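Local coordinates for protein membrane-anchored mycosin mycp1 (Mycobacterium thermoresistibile, PDB 4HVL) that is a subtilisin-like serine protease and an essential component of the mycobacterial ESX-1 (type VII) secretion system, probably cleaving peptide bonds through an Asp-His-Ser charge relay, at residues I7-P13 with G197-Y202; L159-A163 with I191-V196. All blocks are in the same frame, centred on the assembly; numbering follows the deposited sequence.

Contact 1: residues I7-P13 with G197-Y202; sequences IDPAAVP and GAAVNY
Ala198, on helix 194-206 of the subtilisin fold, is the bump around which the N-terminal segment 7-13 bends. Its CB sits in a hollow of mostly backbone atoms, 3.3 Å from Asp8 O and 3.4 Å from Ala11 C, with Ala11 CB and Val12 CG2 on the wall. An Asx turn, Asp8 OD1 accepting from Ala10 N above the carboxylate plane, and the bond Ala11 N to Asp8 O help give the chain this bend. On the helix the hollow lies at Gly197, where Ile7 CD1 rests near the CA. Ile7 turns CG1 anti to the carbonyl carbon (chi1 -52°), which leaves CG2 beside that carbon, 3.7 Å from Gly197 O and 3.8 Å from Asn201 CB. Val12 splits its methyls: CG2 turns to Ala198, while CG1 lies over one face of the Tyr202 ring, displaced toward the rim. Pro13 CD meets Ala199 CB. No direct hydrogen bond joins the segments; they fit by apolar packing, and a water bridges them. Asn201 OD1 pairs with His205 ND1, and Tyr202 OH with Asn171. The water accepts from Asn201 ND2 at 2.9 Å, donates to Ala198 O at 2.8 Å and bonds weakly to Pro9 O.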
ATOM      1  N   ILE A   7      -5.303  -6.188 -19.654  1.00 32.44           N
ATOM      2  CA  ILE A   7      -4.645  -4.888 -19.726  1.00 31.74           C
ATOM      3  C   ILE A   7      -4.719  -4.345 -21.153  1.00 32.05           C
ATOM      4  O   ILE A   7      -4.389  -5.051 -22.099  1.00 32.48           O
ATOM      5  CB  ILE A   7      -3.151  -5.013 -19.332  1.00 32.44           C
ATOM      6  CG1 ILE A   7      -2.991  -5.732 -17.980  1.00 32.23           C
ATOM      7  CG2 ILE A   7      -2.477  -3.644 -19.312  1.00 32.45           C
ATOM      8  CD1 ILE A   7      -3.660  -5.046 -16.818  1.00 30.32           C
ATOM      9  N   ASP A   8      -5.161  -3.100 -21.297  1.00 31.94           N
ATOM     10  CA  ASP A   8      -5.088  -2.381 -22.559  1.00 32.75           C
ATOM     11  C   ASP A   8      -4.022  -1.277 -22.438  1.00 31.98           C
ATOM     12  O   ASP A   8      -4.299  -0.186 -21.922  1.00 31.12           O
ATOM     13  CB  ASP A   8      -6.451  -1.771 -22.927  1.00 33.33           C
ATOM     14  CG  ASP A   8      -6.398  -0.930 -24.222  1.00 34.57           C
ATOM     15  OD1 ASP A   8      -5.355  -0.910 -24.916  1.00 35.26           O
ATOM     16  OD2 ASP A   8      -7.404  -0.263 -24.530  1.00 35.10           O
ATOM     17  N   PRO A   9      -2.811  -1.543 -22.958  1.00 32.63           N
ATOM     18  CA  PRO A   9      -1.716  -0.592 -22.869  1.00 32.24           C
ATOM     19  C   PRO A   9      -2.000   0.760 -23.524  1.00 32.28           C
ATOM     20  O   PRO A   9      -1.379   1.746 -23.149  1.00 33.02           O
ATOM     21  CB  PRO A   9      -0.550  -1.289 -23.591  1.00 33.42           C
ATOM     22  CG  PRO A   9      -0.970  -2.667 -23.850  1.00 34.15           C
ATOM     23  CD  PRO A   9      -2.458  -2.718 -23.774  1.00 33.93           C
ATOM     24  N   ALA A  10      -2.902   0.821 -24.496  1.00 31.77           N
ATOM     25  CA  ALA A  10      -3.168   2.087 -25.158  1.00 31.60           C
ATOM     26  C   ALA A  10      -4.026   3.034 -24.313  1.00 30.06           C
ATOM     27  O   ALA A  10      -4.209   4.187 -24.674  1.00 30.92           O
ATOM     28  CB  ALA A  10      -3.814   1.849 -26.508  1.00 33.00           C
ATOM     29  N   ALA A  11      -4.534   2.568 -23.183  1.00 28.31           N
ATOM     30  CA  ALA A  11      -5.468   3.354 -22.401  1.00 27.33           C
ATOM     31  C   ALA A  11      -4.803   4.082 -21.254  1.00 25.79           C
ATOM     32  O   ALA A  11      -5.435   4.300 -20.236  1.00 25.42           O
ATOM     33  CB  ALA A  11      -6.569   2.463 -21.879  1.00 26.90           C
ATOM     34  N   VAL A  12      -3.552   4.507 -21.423  1.00 26.16           N
ATOM     35  CA  VAL A  12      -2.850   5.234 -20.352  1.00 25.30           C
ATOM     36  C   VAL A  12      -3.474   6.616 -20.208  1.00 24.50           C
ATOM     37  O   VAL A  12      -3.565   7.337 -21.175  1.00 24.71           O
ATOM     38  CB  VAL A  12      -1.330   5.359 -20.630  1.00 26.47           C
ATOM     39  CG1 VAL A  12      -0.622   6.157 -19.541  1.00 26.30           C
ATOM     40  CG2 VAL A  12      -0.694   3.983 -20.728  1.00 27.15           C
ATOM     41  N   PRO A  13      -3.879   6.992 -18.986  1.00 23.37           N
ATOM     42  CA  PRO A  13      -4.484   8.295 -18.763  1.00 23.06           C
ATOM     43  C   PRO A  13      -3.495   9.449 -18.867  1.00 24.02           C
ATOM     44  O   PRO A  13      -2.292   9.225 -18.827  1.00 24.18           O
ATOM     45  CB  PRO A  13      -5.019   8.204 -17.340  1.00 22.11           C
ATOM     46  CG  PRO A  13      -4.242   7.124 -16.686  1.00 21.82           C
ATOM     47  CD  PRO A  13      -3.704   6.225 -17.736  1.00 22.45           C
ATOM     48  N   GLY A 197      -5.253  -0.290 -15.055  1.00 17.89           N
ATOM     49  CA  GLY A 197      -4.454  -1.355 -15.630  1.00 17.88           C
ATOM     50  C   GLY A 197      -3.389  -0.815 -16.554  1.00 17.57           C
ATOM     51  O   GLY A 197      -2.254  -1.250 -16.503  1.00 17.44           O
ATOM     52  N   ALA A 198      -3.752   0.153 -17.379  1.00 17.82           N
ATOM     53  CA  ALA A 198      -2.796   0.740 -18.309  1.00 17.48           C
ATOM     54  C   ALA A 198      -1.712   1.494 -17.544  1.00 16.94           C
ATOM     55  O   ALA A 198      -0.528   1.445 -17.928  1.00 17.28           O
ATOM     56  CB  ALA A 198      -3.499   1.656 -19.297  1.00 18.06           C
ATOM     57  N   ALA A 199      -2.092   2.173 -16.457  1.00 16.57           N
ATOM     58  CA  ALA A 199      -1.130   2.934 -15.658  1.00 16.30           C
ATOM     59  C   ALA A 199      -0.159   2.003 -14.955  1.00 16.32           C
ATOM     60  O   ALA A 199       1.032   2.267 -14.927  1.00 16.50           O
ATOM     61  CB  ALA A 199      -1.838   3.811 -14.650  1.00 16.40           C
ATOM     62  N   VAL A 200      -0.667   0.905 -14.397  1.00 16.37           N
ATOM     63  CA  VAL A 200       0.183  -0.056 -13.700  1.00 16.31           C
ATOM     64  C   VAL A 200       1.174  -0.636 -14.690  1.00 16.39           C
ATOM     65  O   VAL A 200       2.387  -0.708 -14.414  1.00 16.55           O
ATOM     66  CB  VAL A 200      -0.661  -1.173 -13.027  1.00 17.16           C
ATOM     67  CG1 VAL A 200       0.233  -2.246 -12.444  1.00 17.49           C
ATOM     68  CG2 VAL A 200      -1.538  -0.605 -11.902  1.00 17.68           C
ATOM     69  N   ASN A 201       0.671  -1.021 -15.867  1.00 16.33           N
ATOM     70  CA  ASN A 201       1.527  -1.541 -16.944  1.00 16.51           C
ATOM     71  C   ASN A 201       2.634  -0.576 -17.351  1.00 17.03           C
ATOM     72  O   ASN A 201       3.768  -0.998 -17.548  1.00 17.81           O
ATOM     73  CB  ASN A 201       0.681  -1.901 -18.162  1.00 16.65           C
ATOM     74  CG  ASN A 201       1.493  -2.557 -19.274  1.00 17.06           C
ATOM     75  OD1 ASN A 201       2.025  -3.639 -19.108  1.00 16.80           O
ATOM     76  ND2 ASN A 201       1.569  -1.898 -20.419  1.00 17.64           N
ATOM     77  N   TYR A 202       2.288   0.703 -17.506  1.00 17.10           N
ATOM     78  CA  TYR A 202       3.243   1.762 -17.858  1.00 17.36           C
ATOM     79  C   TYR A 202       4.319   1.898 -16.775  1.00 17.14           C
ATOM     80  O   TYR A 202       5.514   1.939 -17.086  1.00 17.22           O
ATOM     81  CB  TYR A 202       2.439   3.046 -18.033  1.00 17.91           C
ATOM     82  CG  TYR A 202       3.144   4.376 -18.252  1.00 18.13           C
ATOM     83  CD1 TYR A 202       3.390   4.851 -19.526  1.00 18.47           C
ATOM     84  CD2 TYR A 202       3.461   5.188 -17.172  1.00 17.98           C
ATOM     85  CE1 TYR A 202       3.972   6.086 -19.721  1.00 19.21           C
ATOM     86  CE2 TYR A 202       4.042   6.418 -17.345  1.00 18.54           C
ATOM     87  CZ  TYR A 202       4.290   6.871 -18.622  1.00 19.14           C
ATOM     88  OH  TYR A 202       4.870   8.088 -18.784  1.00 19.27           O
TER
HETATM   89  O   HOH W   1       0.401   0.747 -20.479  1.00 20.97           O

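Contact 2: residues L159-A163 with I191-V196; sequences LRSLA and IDETGV
Leu159 and Val196 lead the packing of helix 154-171 against the start of helix 194-206, two helices of the subtilisin fold separated in the chain by strands 176-179 and 183-186. Val196 CG1 is anti to the backbone N (chi1 177°), which leaves CG2 to face the neighbouring helix: it sits 3.3 Å from Leu159 O, with Leu159 CB and Ala163 CB beside it. Val196 CG1 makes a looser contact, 4.4 Å from Leu162 CD2. Ala163 CB in turn rests on the first turn of helix 194-206, 3.5 Å from Gly195 O, and the two backbones come close here, CA of Ala163 and CA of Val196 being 4.3 Å apart. At the other end Leu159 slants across Ile191, its CD1 meeting Ile191 CD1 at 4.1 Å. The same methyl lies near the carboxylate of Glu193, the N-cap residue, whose buried oxygens are held elsewhere: OE2 by Tyr185 OH, OE1 by Ser247 OG and Tyr251 OH. Leu162 also packs on His133, a ligand of a bound zinc ion, so this contact adjoins that metal site. Asp192 makes an Asx turn just before the helix; its OD1 accepts from Thr194 N at 3.2 Å and, from the opposite face of the carboxylate plane, from Thr194 OG1 at 3.0 Å.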
ATOM      1  N   LEU A 159     -10.870   5.689  -8.627  1.00 18.69           N
ATOM      2  CA  LEU A 159     -10.040   4.850  -9.519  1.00 18.16           C
ATOM      3  C   LEU A 159      -9.530   5.624 -10.745  1.00 17.66           C
ATOM      4  O   LEU A 159      -8.412   5.403 -11.208  1.00 17.52           O
ATOM      5  CB  LEU A 159     -10.797   3.596  -9.942  1.00 18.25           C
ATOM      6  CG  LEU A 159     -10.915   2.523  -8.852  1.00 18.39           C
ATOM      7  CD1 LEU A 159     -11.924   1.456  -9.254  1.00 18.99           C
ATOM      8  CD2 LEU A 159      -9.586   1.861  -8.546  1.00 17.78           C
ATOM      9  N   ARG A 160     -10.329   6.551 -11.256  1.00 17.88           N
ATOM     10  CA  ARG A 160      -9.824   7.420 -12.304  1.00 17.83           C
ATOM     11  C   ARG A 160      -8.659   8.301 -11.812  1.00 16.92           C
ATOM     12  O   ARG A 160      -7.641   8.422 -12.506  1.00 16.31           O
ATOM     13  CB  ARG A 160     -10.959   8.233 -12.930  1.00 18.84           C
ATOM     14  CG  ARG A 160     -11.858   7.404 -13.849  1.00 19.93           C
ATOM     15  CD  ARG A 160     -12.757   8.304 -14.676  1.00 20.33           C
ATOM     16  NE  ARG A 160     -13.693   8.979 -13.799  1.00 21.10           N
ATOM     17  CZ  ARG A 160     -14.877   8.486 -13.435  1.00 22.10           C
ATOM     18  NH1 ARG A 160     -15.285   7.315 -13.888  1.00 22.41           N
ATOM     19  NH2 ARG A 160     -15.669   9.181 -12.618  1.00 22.76           N
ATOM     20  N   SER A 161      -8.780   8.913 -10.630  1.00 16.78           N
ATOM     21  CA  SER A 161      -7.655   9.734 -10.084  1.00 16.23           C
ATOM     22  C   SER A 161      -6.413   8.886  -9.712  1.00 15.72           C
ATOM     23  O   SER A 161      -5.262   9.333  -9.834  1.00 15.08           O
ATOM     24  CB  SER A 161      -8.115  10.585  -8.898  1.00 16.57           C
ATOM     25  OG  SER A 161      -8.359   9.800  -7.760  1.00 16.40           O
ATOM     26  N   LEU A 162      -6.657   7.661  -9.269  1.00 15.33           N
ATOM     27  CA  LEU A 162      -5.592   6.730  -8.995  1.00 15.24           C
ATOM     28  C   LEU A 162      -4.781   6.389 -10.247  1.00 15.18           C
ATOM     29  O   LEU A 162      -3.557   6.318 -10.195  1.00 14.41           O
ATOM     30  CB  LEU A 162      -6.160   5.430  -8.418  1.00 15.44           C
ATOM     31  CG  LEU A 162      -5.061   4.431  -8.092  1.00 15.59           C
ATOM     32  CD1 LEU A 162      -4.183   4.963  -6.964  1.00 15.70           C
ATOM     33  CD2 LEU A 162      -5.660   3.079  -7.747  1.00 15.93           C
ATOM     34  N   ALA A 163      -5.468   6.151 -11.364  1.00 15.58           N
ATOM     35  CA  ALA A 163      -4.776   5.806 -12.585  1.00 15.70           C
ATOM     36  C   ALA A 163      -3.813   6.927 -12.954  1.00 15.73           C
ATOM     37  O   ALA A 163      -2.669   6.668 -13.277  1.00 16.23           O
ATOM     38  CB  ALA A 163      -5.755   5.546 -13.713  1.00 16.26           C
ATOM     39  N   ILE A 191     -16.799  -1.445 -12.639  1.00 28.12           N
ATOM     40  CA  ILE A 191     -16.399  -0.085 -13.002  1.00 27.79           C
ATOM     41  C   ILE A 191     -15.456  -0.197 -14.198  1.00 27.40           C
ATOM     42  O   ILE A 191     -14.656  -1.134 -14.254  1.00 27.17           O
ATOM     43  CB  ILE A 191     -15.661   0.570 -11.799  1.00 27.16           C
ATOM     44  CG1 ILE A 191     -16.668   0.975 -10.710  1.00 28.01           C
ATOM     45  CG2 ILE A 191     -14.833   1.766 -12.229  1.00 26.42           C
ATOM     46  CD1 ILE A 191     -16.046   1.195  -9.342  1.00 27.52           C
ATOM     47  N   ASP A 192     -15.507   0.741 -15.149  1.00 27.51           N
ATOM     48  CA  ASP A 192     -14.520   0.730 -16.224  1.00 27.10           C
ATOM     49  C   ASP A 192     -13.235   1.371 -15.660  1.00 25.36           C
ATOM     50  O   ASP A 192     -13.176   2.554 -15.466  1.00 25.49           O
ATOM     51  CB  ASP A 192     -15.028   1.442 -17.508  1.00 28.82           C
ATOM     52  CG  ASP A 192     -13.915   1.634 -18.572  1.00 29.59           C
ATOM     53  OD1 ASP A 192     -12.792   1.076 -18.399  1.00 29.45           O
ATOM     54  OD2 ASP A 192     -14.139   2.375 -19.574  1.00 31.63           O
ATOM     55  N   GLU A 193     -12.230   0.560 -15.359  1.00 23.63           N
ATOM     56  CA  GLU A 193     -10.989   1.042 -14.754  1.00 22.41           C
ATOM     57  C   GLU A 193      -9.784   0.594 -15.587  1.00 22.22           C
ATOM     58  O   GLU A 193      -8.689   0.348 -15.057  1.00 21.46           O
ATOM     59  CB  GLU A 193     -10.874   0.536 -13.324  1.00 21.98           C
ATOM     60  CG  GLU A 193     -10.934  -0.994 -13.167  1.00 21.93           C
ATOM     61  CD  GLU A 193     -10.186  -1.476 -11.929  1.00 21.21           C
ATOM     62  OE1 GLU A 193      -8.990  -1.174 -11.799  1.00 22.04           O
ATOM     63  OE2 GLU A 193     -10.777  -2.110 -11.062  1.00 21.33           O
ATOM     64  N   THR A 194     -10.031   0.450 -16.887  1.00 22.53           N
ATOM     65  CA  THR A 194      -9.032   0.188 -17.936  1.00 22.66           C
ATOM     66  C   THR A 194      -7.779   1.059 -17.773  1.00 21.38           C
ATOM     67  O   THR A 194      -6.641   0.586 -17.919  1.00 20.98           O
ATOM     68  CB  THR A 194      -9.738   0.407 -19.318  1.00 24.31           C
ATOM     69  OG1 THR A 194     -10.671  -0.665 -19.505  1.00 26.23           O
ATOM     70  CG2 THR A 194      -8.787   0.378 -20.473  1.00 24.58           C
ATOM     71  N   GLY A 195      -7.998   2.321 -17.419  1.00 20.47           N
ATOM     72  CA  GLY A 195      -6.916   3.239 -17.138  1.00 19.87           C
ATOM     73  C   GLY A 195      -6.005   2.822 -16.010  1.00 18.99           C
ATOM     74  O   GLY A 195      -4.808   3.103 -16.073  1.00 18.32           O
ATOM     75  N   VAL A 196      -6.542   2.166 -14.975  1.00 18.79           N
ATOM     76  CA  VAL A 196      -5.705   1.752 -13.858  1.00 18.36           C
ATOM     77  C   VAL A 196      -4.730   0.681 -14.323  1.00 17.75           C
ATOM     78  O   VAL A 196      -3.533   0.753 -14.040  1.00 17.54           O
ATOM     79  CB  VAL A 196      -6.519   1.290 -12.622  1.00 18.55           C
ATOM     80  CG1 VAL A 196      -5.593   0.785 -11.506  1.00 17.85           C
ATOM     81  CG2 VAL A 196      -7.404   2.421 -12.116  1.00 19.39           C
TER
HETATM   82  O   HOH W   2     -14.782   4.670 -14.714  1.00 36.51           O

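How the contacts relate
Contacts 1 and 2 have centres about 9 Å apart and share helix 194-206: contact 2 uses its first turn and the loop before it, contact 1 the turns that follow. In chain order come 7-13, 159-163, 191-196 and 197-202, so the N-terminal segment returns to a helix nearly two hundred residues later, whereas contact 2 joins elements 28 residues apart. The two meet directly where Ala199 CB lies 3.3 Å from Ala163 O and Ala11 CB 3.4 Å from Thr194 CG2. Pro13 CG also touches Ala163 CB. Segment 7-13 thereby packs against both helices, on the same side of the chain's centre as contact 2.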